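Local coordinates for ZT_dimer domain-containing protein (PDB 6VDA) that probably carries divalent metal cations such as zinc across the membrane as a CDF-family transporter, this chain being its zinc-binding C-terminal domain, at residues Y12-A17 and K70-I75. Sequence-based numbering, arbitrary orientation.
Sequences YDDIFA and KRRDDI
Asp14 lies between two arginines, Arg71 and Arg72, and meets each at about a right angle. Its OD2 receives a weak, bent hydrogen bond from NH2 of Arg72 (3.4 Å, 145°), part of a salt bridge. The same oxygen lies 3.1 Å from CD of Arg72. The Arg72 guanidinium is turned 80° from the Asp14 carboxylate plane. Arg72 bends at chi2 and chi3, which turn its guanidinium toward Asp74, and its NH1 forms a salt bridge with Asp74 OD2 at 3.1 Å. Arg72 NE adds a weak bond to Asp74 OD1. Replacing Arg72 with a leucine would probably leave Asp14 and Asp74 without the charge that links them.

With CG anti to the backbone N (chi1 173°), Arg71 extends toward helix 6-19. One face of its guanidinium is covered by the Ala17 methyl, Ala17 CB being 3.4 Å from Arg71 NH2, and by the carbonyl oxygen of Asp14. Arg71 NH2 stays 4.0 Å from Asp14 OD1, too far for a salt bridge.

Ile15 and Ile75 both pack on Ile42 of strand 39-48. In this alpha-beta CDF dimerisation domain, the surface salt-bridge network joins helix 6-19 to the type I turn, Arg72 to Ile75, between helix 54-71 and strand 75-84.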
loop_
_atom_site.group_PDB
_atom_site.type_symbol
_atom_site.label_atom_id
_atom_site.label_comp_id
_atom_site.label_asym_id
_atom_site.label_seq_id
_atom_site.Cartn_x
_atom_site.Cartn_y
_atom_site.Cartn_z
ATOM N N TYR A 12 10.673 -6.290 -16.657
ATOM C CA TYR A 12 9.249 -5.869 -16.803
ATOM C C TYR A 12 8.486 -7.013 -17.470
ATOM O O TYR A 12 7.357 -7.282 -17.042
ATOM C CB TYR A 12 9.086 -4.543 -17.563
ATOM C CG TYR A 12 9.365 -3.311 -16.739
ATOM C CD1 TYR A 12 8.610 -3.013 -15.616
ATOM C CD2 TYR A 12 10.392 -2.442 -17.067
ATOM C CE1 TYR A 12 8.868 -1.892 -14.842
ATOM C CE2 TYR A 12 10.665 -1.314 -16.305
ATOM C CZ TYR A 12 9.893 -1.033 -15.190
ATOM O OH TYR A 12 10.150 0.075 -14.429
ATOM N N ASP A 13 9.109 -7.688 -18.443
ATOM C CA ASP A 13 8.504 -8.820 -19.196
ATOM C C ASP A 13 8.147 -9.925 -18.196
ATOM O O ASP A 13 6.991 -10.365 -18.216
ATOM C CB ASP A 13 9.411 -9.307 -20.335
ATOM C CG ASP A 13 9.420 -8.409 -21.566
ATOM O OD1 ASP A 13 8.460 -7.641 -21.748
ATOM O OD2 ASP A 13 10.387 -8.488 -22.349
ATOM N N ASP A 14 9.083 -10.307 -17.320
ATOM C CA ASP A 14 8.912 -11.400 -16.319
ATOM C C ASP A 14 7.831 -11.026 -15.291
ATOM O O ASP A 14 7.048 -11.913 -14.917
ATOM C CB ASP A 14 10.245 -11.747 -15.644
ATOM C CG ASP A 14 11.285 -12.295 -16.611
ATOM O OD1 ASP A 14 11.065 -12.186 -17.836
ATOM O OD2 ASP A 14 12.307 -12.828 -16.139
ATOM N N ILE A 15 7.795 -9.767 -14.840
ATOM C CA ILE A 15 6.795 -9.257 -13.851
ATOM C C ILE A 15 5.400 -9.399 -14.472
ATOM O O ILE A 15 4.557 -10.102 -13.895
ATOM C CB ILE A 15 7.089 -7.795 -13.456
ATOM C CG1 ILE A 15 8.434 -7.646 -12.740
ATOM C CG2 ILE A 15 5.944 -7.219 -12.634
ATOM C CD1 ILE A 15 8.946 -6.222 -12.684
ATOM N N PHE A 16 5.183 -8.765 -15.626
ATOM C CA PHE A 16 3.895 -8.807 -16.368
ATOM C C PHE A 16 3.559 -10.261 -16.716
ATOM O O PHE A 16 2.372 -10.612 -16.699
ATOM C CB PHE A 16 3.937 -7.878 -17.583
ATOM C CG PHE A 16 3.596 -6.447 -17.264
ATOM C CD1 PHE A 16 2.273 -6.044 -17.161
ATOM C CD2 PHE A 16 4.589 -5.509 -17.039
ATOM C CE1 PHE A 16 1.953 -4.729 -16.862
ATOM C CE2 PHE A 16 4.268 -4.194 -16.733
ATOM C CZ PHE A 16 2.951 -3.805 -16.651
ATOM N N ALA A 17 4.574 -11.086 -16.990
ATOM C CA ALA A 17 4.413 -12.524 -17.307
ATOM C C ALA A 17 3.788 -13.245 -16.107
ATOM O O ALA A 17 2.867 -14.034 -16.317
ATOM C CB ALA A 17 5.739 -13.130 -17.708
ATOM N N LYS A 70 9.857 -16.626 -6.828
ATOM C CA LYS A 70 10.169 -17.964 -7.406
ATOM C C LYS A 70 10.686 -17.810 -8.844
ATOM O O LYS A 70 11.521 -18.633 -9.255
ATOM C CB LYS A 70 8.940 -18.881 -7.392
ATOM C CG LYS A 70 8.640 -19.565 -6.064
ATOM C CD LYS A 70 7.656 -20.722 -6.180
ATOM N N ARG A 71 10.200 -16.806 -9.577
ATOM C CA ARG A 71 10.466 -16.608 -11.031
ATOM C C ARG A 71 11.894 -16.092 -11.232
ATOM O O ARG A 71 12.613 -16.654 -12.082
ATOM C CB ARG A 71 9.461 -15.614 -11.621
ATOM C CG ARG A 71 9.739 -15.201 -13.059
ATOM C CD ARG A 71 8.988 -16.049 -14.063
ATOM N NE ARG A 71 9.059 -15.473 -15.399
ATOM C CZ ARG A 71 8.287 -15.829 -16.423
ATOM N NH1 ARG A 71 7.368 -16.769 -16.276
ATOM N NH2 ARG A 71 8.439 -15.242 -17.597
ATOM N N ARG A 72 12.259 -15.036 -10.502
ATOM C CA ARG A 72 13.584 -14.367 -10.571
ATOM C C ARG A 72 14.266 -14.490 -9.207
ATOM O O ARG A 72 13.660 -14.056 -8.217
ATOM C CB ARG A 72 13.410 -12.889 -10.936
ATOM C CG ARG A 72 12.755 -12.637 -12.288
ATOM C CD ARG A 72 13.769 -12.568 -13.409
ATOM N NE ARG A 72 14.605 -11.360 -13.328
ATOM C CZ ARG A 72 15.365 -10.880 -14.340
ATOM N NH1 ARG A 72 16.109 -9.806 -14.164
ATOM N NH2 ARG A 72 15.289 -11.420 -15.545
ATOM N N ASP A 73 15.485 -15.029 -9.167
ATOM C CA ASP A 73 16.277 -15.184 -7.918
ATOM C C ASP A 73 16.961 -13.855 -7.557
ATOM O O ASP A 73 17.669 -13.835 -6.534
ATOM C CB ASP A 73 17.283 -16.334 -8.035
ATOM C CG ASP A 73 18.298 -16.177 -9.157
ATOM O OD1 ASP A 73 17.948 -16.484 -10.317
ATOM O OD2 ASP A 73 19.428 -15.745 -8.861
ATOM N N ASP A 74 16.752 -12.788 -8.340
ATOM C CA ASP A 74 17.399 -11.461 -8.136
ATOM C C ASP A 74 16.374 -10.410 -7.679
ATOM O O ASP A 74 16.770 -9.241 -7.550
ATOM C CB ASP A 74 18.149 -11.006 -9.392
ATOM C CG ASP A 74 17.288 -10.899 -10.636
ATOM O OD1 ASP A 74 16.149 -11.396 -10.603
ATOM O OD2 ASP A 74 17.765 -10.322 -11.626
ATOM N N ILE A 75 15.119 -10.801 -7.427
ATOM C CA ILE A 75 14.089 -9.931 -6.782
ATOM C C ILE A 75 14.159 -10.153 -5.268
ATOM O O ILE A 75 13.953 -11.296 -4.834
ATOM C CB ILE A 75 12.675 -10.208 -7.331
ATOM C CG1 ILE A 75 12.580 -9.922 -8.831
ATOM C CG2 ILE A 75 11.632 -9.422 -6.548
ATOM C CD1 ILE A 75 11.307 -10.430 -9.470
#